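Argininosuccinate lyase (Chelativorans sp., PDB 6RXA) acts as an EDDS lyase, a C-N lyase of the aspartase/fumarase superfamily, and is probably able to split argininosuccinate into fumarate and arginine. Local coordinates at residues Gln164-Thr167 and Leu168-Leu172; Met448-Pro451 and Met452-Lys455; Asp435-Gln438 and Asn439-Arg443. The protein carries 2 engineered substitutions. All blocks are in the same frame, centred on the assembly; numbering follows the deposited sequence.

Contact 1 of 3, residues Gln164-Thr167 and Leu168-Leu172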
loop_
_atom_site.group_PDB
_atom_site.type_symbol
_atom_site.label_atom_id
_atom_site.label_comp_id
_atom_site.label_asym_id
_atom_site.label_seq_id
_atom_site.Cartn_x
_atom_site.Cartn_y
_atom_site.Cartn_z
ATOM N N GLN A 164 -15.926 -13.271 27.762
ATOM C CA GLN A 164 -15.937 -13.438 29.215
ATOM C C GLN A 164 -16.216 -12.093 29.860
ATOM O O GLN A 164 -16.102 -11.039 29.229
ATOM C CB GLN A 164 -14.606 -13.994 29.727
ATOM C CG GLN A 164 -14.262 -15.420 29.269
ATOM C CD GLN A 164 -12.882 -15.860 29.730
ATOM O OE1 GLN A 164 -12.103 -15.066 30.266
ATOM N NE2 GLN A 164 -12.567 -17.134 29.515
ATOM N N PRO A 165 -16.552 -12.083 31.164
ATOM C CA PRO A 165 -16.779 -10.806 31.857
ATOM C C PRO A 165 -15.478 -10.086 32.187
ATOM O O PRO A 165 -14.506 -10.697 32.635
ATOM C CB PRO A 165 -17.511 -11.224 33.143
ATOM C CG PRO A 165 -18.036 -12.613 32.863
ATOM C CD PRO A 165 -16.985 -13.225 31.986
ATOM N N ILE A 166 -15.484 -8.763 31.971
ATOM C CA ILE A 166 -14.401 -7.872 32.374
ATOM C C ILE A 166 -15.039 -6.630 32.989
ATOM O O ILE A 166 -16.196 -6.662 33.418
ATOM C CB ILE A 166 -13.499 -7.509 31.181
ATOM C CG1 ILE A 166 -14.302 -6.793 30.096
ATOM C CG2 ILE A 166 -12.828 -8.749 30.618
ATOM C CD1 ILE A 166 -13.440 -5.952 29.154
ATOM N N THR A 167 -14.300 -5.524 33.015
ATOM C CA THR A 167 -14.881 -4.228 33.339
ATOM C C THR A 167 -14.467 -3.232 32.265
ATOM O O THR A 167 -13.486 -3.434 31.543
ATOM C CB THR A 167 -14.407 -3.698 34.694
ATOM O OG1 THR A 167 -13.006 -3.401 34.598
ATOM C CG2 THR A 167 -14.649 -4.712 35.791
ATOM N N LEU A 168 -15.219 -2.135 32.167
ATOM C CA LEU A 168 -14.831 -1.070 31.248
ATOM C C LEU A 168 -13.440 -0.535 31.579
ATOM O O LEU A 168 -12.659 -0.220 30.673
ATOM C CB LEU A 168 -15.890 0.034 31.251
ATOM C CG LEU A 168 -15.620 1.260 30.376
ATOM C CD1 LEU A 168 -15.393 0.864 28.919
ATOM C CD2 LEU A 168 -16.767 2.236 30.496
ATOM N N GLY A 169 -13.103 -0.436 32.869
ATOM C CA GLY A 169 -11.757 -0.024 33.237
ATOM C C GLY A 169 -10.680 -0.939 32.685
ATOM O O GLY A 169 -9.645 -0.484 32.200
ATOM N N HIS A 170 -10.885 -2.251 32.807
ATOM C CA HIS A 170 -9.932 -3.216 32.267
ATOM C C HIS A 170 -9.740 -3.035 30.768
ATOM O O HIS A 170 -8.609 -3.052 30.269
ATOM C CB HIS A 170 -10.445 -4.615 32.598
ATOM C CG HIS A 170 -9.619 -5.721 32.035
ATOM N ND1 HIS A 170 -10.096 -6.563 31.056
ATOM C CD2 HIS A 170 -8.359 -6.133 32.313
ATOM C CE1 HIS A 170 -9.158 -7.443 30.749
ATOM N NE2 HIS A 170 -8.096 -7.205 31.499
ATOM N N TYR A 171 -10.840 -2.861 30.027
ATOM C CA TYR A 171 -10.747 -2.644 28.588
ATOM C C TYR A 171 -9.916 -1.401 28.271
ATOM O O TYR A 171 -9.017 -1.430 27.418
ATOM C CB TYR A 171 -12.156 -2.529 27.972
ATOM C CG TYR A 171 -12.081 -2.274 26.484
ATOM C CD1 TYR A 171 -11.962 -0.991 25.989
ATOM C CD2 TYR A 171 -12.077 -3.324 25.582
ATOM C CE1 TYR A 171 -11.840 -0.752 24.651
ATOM C CE2 TYR A 171 -11.959 -3.091 24.218
ATOM C CZ TYR A 171 -11.844 -1.801 23.759
ATOM O OH TYR A 171 -11.716 -1.536 22.411
ATOM N N LEU A 172 -10.226 -0.281 28.931
ATOM C CA LEU A 172 -9.509 0.964 28.672
ATOM C C LEU A 172 -8.024 0.828 28.964
ATOM O O LEU A 172 -7.204 1.448 28.283
ATOM C CB LEU A 172 -10.140 2.113 29.452
ATOM C CG LEU A 172 -11.521 2.496 28.921
ATOM C CD1 LEU A 172 -12.262 3.378 29.924
ATOM C CD2 LEU A 172 -11.403 3.207 27.579
#
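T167 ends its strand and L168 begins the helix without a break, the short strand and helix axes lying 82° apart. T167 is the N-cap. Its OG1 accepts from H170 N at 3.0 Å, in a nearly straight bond with an N-H...O angle of 165°. The torsion explains this: chi1 of 67° tucks OG1 between the backbone N and the carbonyl carbon, facing the first turn. The T167 carbonyl starts the helical pattern: T167 O accepts a backbone hydrogen bond from Y171 N at 3.1 Å. I166 packs against the first turn of the helix. Its CG2 meets H170 ND1 at 3.5 Å, and the two side chains cross at about a right angle. The other branch ends with CD1 in the plane of the imidazole, at its edge. CD1 also rests 3.8 Å from Y171 CB. H170 ND1 is buried here and has no polar partner in the model, whereas NE2 bonds to the G447 carbonyl. The Y171 hydroxyl leads away to E258. I166, L168 and Y171 pack on M154 of the antiparallel strand 153-158. T167 also touches W437 and V440 of helix 436-442.

Contact 2 of 3, residues Met448-Pro451 and Met452-Lys455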
loop_
_atom_site.group_PDB
_atom_site.type_symbol
_atom_site.label_atom_id
_atom_site.label_comp_id
_atom_site.label_asym_id
_atom_site.label_seq_id
_atom_site.Cartn_x
_atom_site.Cartn_y
_atom_site.Cartn_z
ATOM N N MET A 448 -5.410 -8.606 34.552
ATOM C CA MET A 448 -6.738 -9.200 34.556
ATOM C C MET A 448 -7.744 -8.206 35.119
ATOM O O MET A 448 -7.375 -7.178 35.689
ATOM C CB MET A 448 -6.684 -10.499 35.351
ATOM C CG MET A 448 -5.634 -11.450 34.775
ATOM S SD MET A 448 -5.693 -13.068 35.553
ATOM C CE MET A 448 -4.162 -13.799 34.957
ATOM N N PRO A 449 -9.047 -8.465 34.939
ATOM C CA PRO A 449 -10.047 -7.410 35.182
ATOM C C PRO A 449 -10.445 -7.156 36.634
ATOM O O PRO A 449 -11.165 -6.175 36.881
ATOM C CB PRO A 449 -11.256 -7.870 34.357
ATOM C CG PRO A 449 -11.108 -9.372 34.279
ATOM C CD PRO A 449 -9.610 -9.566 34.131
ATOM N N ALA A 450 -10.027 -7.965 37.599
ATOM C CA ALA A 450 -10.407 -7.681 38.976
ATOM C C ALA A 450 -10.010 -6.253 39.343
ATOM O O ALA A 450 -8.922 -5.793 38.958
ATOM C CB ALA A 450 -9.692 -8.655 39.914
ATOM N N PRO A 451 -10.848 -5.529 40.093
ATOM C CA PRO A 451 -10.516 -4.127 40.409
ATOM C C PRO A 451 -9.125 -3.901 40.987
ATOM O O PRO A 451 -8.477 -2.909 40.635
ATOM C CB PRO A 451 -11.616 -3.733 41.407
ATOM C CG PRO A 451 -12.782 -4.550 41.002
ATOM C CD PRO A 451 -12.220 -5.886 40.510
ATOM N N MET A 452 -8.656 -4.759 41.897
ATOM C CA MET A 452 -7.338 -4.546 42.486
ATOM C C MET A 452 -6.244 -4.640 41.430
ATOM O O MET A 452 -5.248 -3.904 41.498
ATOM C CB MET A 452 -7.097 -5.554 43.614
ATOM C CG MET A 452 -7.820 -5.218 44.924
ATOM S SD MET A 452 -7.350 -3.627 45.651
ATOM C CE MET A 452 -8.516 -2.501 44.877
ATOM N N SER A 453 -6.429 -5.515 40.439
ATOM C CA SER A 453 -5.443 -5.670 39.380
ATOM C C SER A 453 -5.482 -4.485 38.428
ATOM O O SER A 453 -4.440 -3.958 38.027
ATOM C CB SER A 453 -5.698 -6.955 38.592
ATOM O OG SER A 453 -5.673 -8.086 39.438
ATOM N N VAL A 454 -6.682 -4.063 38.026
ATOM C CA VAL A 454 -6.773 -2.910 37.135
ATOM C C VAL A 454 -6.232 -1.666 37.832
ATOM O O VAL A 454 -5.533 -0.856 37.216
ATOM C CB VAL A 454 -8.209 -2.712 36.625
ATOM C CG1 VAL A 454 -8.293 -1.479 35.731
ATOM C CG2 VAL A 454 -8.671 -3.944 35.870
ATOM N N LYS A 455 -6.518 -1.506 39.128
ATOM C CA LYS A 455 -6.004 -0.336 39.842
ATOM C C LYS A 455 -4.481 -0.342 39.871
ATOM O O LYS A 455 -3.843 0.712 39.739
ATOM C CB LYS A 455 -6.594 -0.277 41.252
ATOM C CG LYS A 455 -6.160 0.933 42.088
ATOM C CD LYS A 455 -6.407 2.255 41.368
ATOM C CE LYS A 455 -6.347 3.446 42.327
ATOM N NZ LYS A 455 -5.073 3.523 43.087
#
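M448 meets S453 and V454 through its carbonyl, not its side chain. M448 O lies 3.4 Å from S453 CB, and V454 CG2 also packs against this oxygen. The thioether end of M448 leads away from the turn, and the residue packs on G199 of the second subunit. P449 comes next. Its carbonyl oxygen is 3.5 Å from V454 CG2. That methyl is thus set against two successive carbonyls. It gets there because it is anti to the V454 carbonyl carbon and beside the backbone N, with the other methyl, CG1, anti to that N (chi1 178°). A450 is the N-cap residue. A450 O accepts from V454 N at 3.0 Å, almost in line with the C=O bond. S453 N approaches the same oxygen at 2.9 Å, but its angle of 124° makes this bond weak. The alanine methyl is 4.1 Å from S453 OG, and that hydroxyl is bonded to the G445 carbonyl in the preceding loop. P451 opens the helix proper. P451 O accepts from K455 N at 2.8 Å, and K455 CB lies 3.3 Å from the same oxygen. The K455 ammonium, NZ, leads away and forms a salt bridge with D459, one turn further on. The P451 ring packs on W437, V440 and L441 of helix 436-442. Proline is common at this first helical position, because an N-H there would have no acceptor within the helix. Here it starts the long helix 451-500.

Contact 3 of 3, residues Asp435-Gln438 and Asn439-Arg443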
loop_
_atom_site.group_PDB
_atom_site.type_symbol
_atom_site.label_atom_id
_atom_site.label_comp_id
_atom_site.label_asym_id
_atom_site.label_seq_id
_atom_site.Cartn_x
_atom_site.Cartn_y
_atom_site.Cartn_z
ATOM N N ASP A 435 -22.052 -16.091 38.373
ATOM C CA ASP A 435 -22.185 -14.705 38.802
ATOM C C ASP A 435 -21.126 -13.897 38.067
ATOM O O ASP A 435 -19.927 -14.121 38.290
ATOM C CB ASP A 435 -21.961 -14.645 40.312
ATOM C CG ASP A 435 -22.069 -13.240 40.870
ATOM O OD1 ASP A 435 -21.785 -12.263 40.152
ATOM O OD2 ASP A 435 -22.423 -13.113 42.064
ATOM N N PRO A 436 -21.499 -12.965 37.177
ATOM C CA PRO A 436 -20.468 -12.303 36.364
ATOM C C PRO A 436 -19.515 -11.451 37.173
ATOM O O PRO A 436 -18.363 -11.265 36.761
ATOM C CB PRO A 436 -21.277 -11.462 35.361
ATOM C CG PRO A 436 -22.589 -11.232 36.041
ATOM C CD PRO A 436 -22.854 -12.448 36.881
ATOM N N TRP A 437 -19.963 -10.889 38.300
ATOM C CA TRP A 437 -19.044 -10.124 39.129
ATOM C C TRP A 437 -18.018 -11.043 39.779
ATOM O O TRP A 437 -16.840 -10.681 39.883
ATOM C CB TRP A 437 -19.800 -9.318 40.185
ATOM C CG TRP A 437 -18.891 -8.424 40.985
ATOM C CD1 TRP A 437 -18.700 -8.432 42.338
ATOM C CD2 TRP A 437 -18.025 -7.409 40.467
ATOM N NE1 TRP A 437 -17.774 -7.474 42.694
ATOM C CE2 TRP A 437 -17.350 -6.830 41.560
ATOM C CE3 TRP A 437 -17.760 -6.926 39.178
ATOM C CZ2 TRP A 437 -16.427 -5.799 41.406
ATOM C CZ3 TRP A 437 -16.845 -5.903 39.032
ATOM C CH2 TRP A 437 -16.190 -5.352 40.136
ATOM N N GLN A 438 -18.442 -12.240 40.205
ATOM C CA GLN A 438 -17.472 -13.216 40.701
ATOM C C GLN A 438 -16.507 -13.654 39.603
ATOM O O GLN A 438 -15.347 -13.969 39.895
ATOM C CB GLN A 438 -18.157 -14.421 41.343
ATOM C CG GLN A 438 -18.969 -14.074 42.578
ATOM C CD GLN A 438 -18.149 -13.405 43.666
ATOM O OE1 GLN A 438 -17.075 -13.878 44.034
ATOM N NE2 GLN A 438 -18.655 -12.294 44.181
ATOM N N ASN A 439 -16.959 -13.693 38.340
ATOM C CA ASN A 439 -16.029 -13.989 37.251
ATOM C C ASN A 439 -14.924 -12.939 37.210
ATOM O O ASN A 439 -13.752 -13.256 36.967
ATOM C CB ASN A 439 -16.738 -13.993 35.888
ATOM C CG ASN A 439 -17.425 -15.296 35.572
ATOM O OD1 ASN A 439 -17.194 -15.881 34.515
ATOM N ND2 ASN A 439 -18.293 -15.739 36.457
ATOM N N VAL A 440 -15.292 -11.667 37.404
ATOM C CA VAL A 440 -14.307 -10.594 37.394
ATOM C C VAL A 440 -13.375 -10.723 38.587
ATOM O O VAL A 440 -12.148 -10.685 38.445
ATOM C CB VAL A 440 -15.013 -9.226 37.371
ATOM C CG1 VAL A 440 -14.021 -8.124 37.610
ATOM C CG2 VAL A 440 -15.713 -9.018 36.025
ATOM N N LEU A 441 -13.946 -10.916 39.779
ATOM C CA LEU A 441 -13.136 -10.981 40.991
ATOM C C LEU A 441 -12.154 -12.146 40.956
ATOM O O LEU A 441 -11.033 -12.037 41.475
ATOM C CB LEU A 441 -14.046 -11.081 42.214
ATOM C CG LEU A 441 -14.890 -9.851 42.530
ATOM C CD1 LEU A 441 -15.719 -10.084 43.805
ATOM C CD2 LEU A 441 -14.018 -8.625 42.667
ATOM N N ARG A 442 -12.552 -13.280 40.376
ATOM C CA ARG A 442 -11.645 -14.422 40.303
ATOM C C ARG A 442 -10.456 -14.171 39.382
ATOM O O ARG A 442 -9.409 -14.804 39.562
ATOM C CB ARG A 442 -12.403 -15.668 39.837
ATOM C CG ARG A 442 -13.198 -16.316 40.953
ATOM C CD ARG A 442 -13.771 -17.647 40.530
ATOM N NE ARG A 442 -14.903 -17.499 39.624
ATOM C CZ ARG A 442 -16.178 -17.446 40.013
ATOM N NH1 ARG A 442 -16.503 -17.539 41.296
ATOM N NH2 ARG A 442 -17.136 -17.314 39.106
ATOM N N ARG A 443 -10.589 -13.270 38.413
ATOM C CA ARG A 443 -9.522 -12.982 37.452
ATOM C C ARG A 443 -8.672 -11.848 38.015
ATOM O O ARG A 443 -8.763 -10.689 37.597
ATOM C CB ARG A 443 -10.120 -12.643 36.094
ATOM C CG ARG A 443 -10.772 -13.835 35.400
ATOM C CD ARG A 443 -11.625 -13.409 34.203
ATOM N NE ARG A 443 -11.951 -14.594 33.413
ATOM C CZ ARG A 443 -12.811 -15.530 33.799
ATOM N NH1 ARG A 443 -13.026 -16.603 33.042
ATOM N NH2 ARG A 443 -13.460 -15.397 34.947
#
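The indole of W437 is overlapped by L441, four residues on, whose CG sits over one face as a CH-pi contact, 4.0 Å from the centroid of the five-membered ring. The pair lies one turn apart (i, i+4) on the short helix 436-442, which D435 N-caps. L441 CD1 reaches W437 NE1 at 3.5 Å, while CD2 lies by the NE1-CE2-CZ2 side of the indole. V440 meets the other end of the indole, with CG1 3.9 Å from CZ3. With chi1 at -175°, W437 CG is anti to its own backbone N, and the ring is laid along these two neighbours. An alanine here would remove the indole, and L441 CG and V440 CG1 would probably each face a gap, with the leucine freer to turn. At the cap, D435 OD1 accepts weak bonds from W437 N and Q438 N. The D435 carbonyl takes two donors from N439. The backbone N comes in the carbonyl plane, and ND2, at 2.9 Å, stands above that plane. ND2 also bonds to the A433 carbonyl. R442 folds back along the helix, bent at chi3 (-74°), and lays a face of its guanidinium over Q438 O, which sits 3.5 Å from the guanidinium plane, over its centre. NH1 lies 3.5 Å from Q438 CB. The charge of R442 is met outside by salt bridges to D369 and D432. R443 NH2, just past the helix, forms a salt bridge to D369 and a hydrogen bond to N439 O at 3.0 Å, with that oxygen in the guanidinium plane.

How the contacts relate
The three contacts are helix starts and a short helix gathered in one patch. The centres of contacts 1 and 2 are about 9 Å apart, and that of contact 3 lies about 11 Å from each. Contacts 1 and 2 meet where H170 CG packs on P449 CB at 3.6 Å. R443 ties all three together: its carbonyl O lies 3.0 Å from A450 N, a probable hydrogen bond, and its NE is bonded to Q164 OE1. All three contacts also touch the second subunit. Only contact 1 lies near an annotated site, with the I166 side chain about 9 Å from that of T158, which binds fumarate in another structure of this protein.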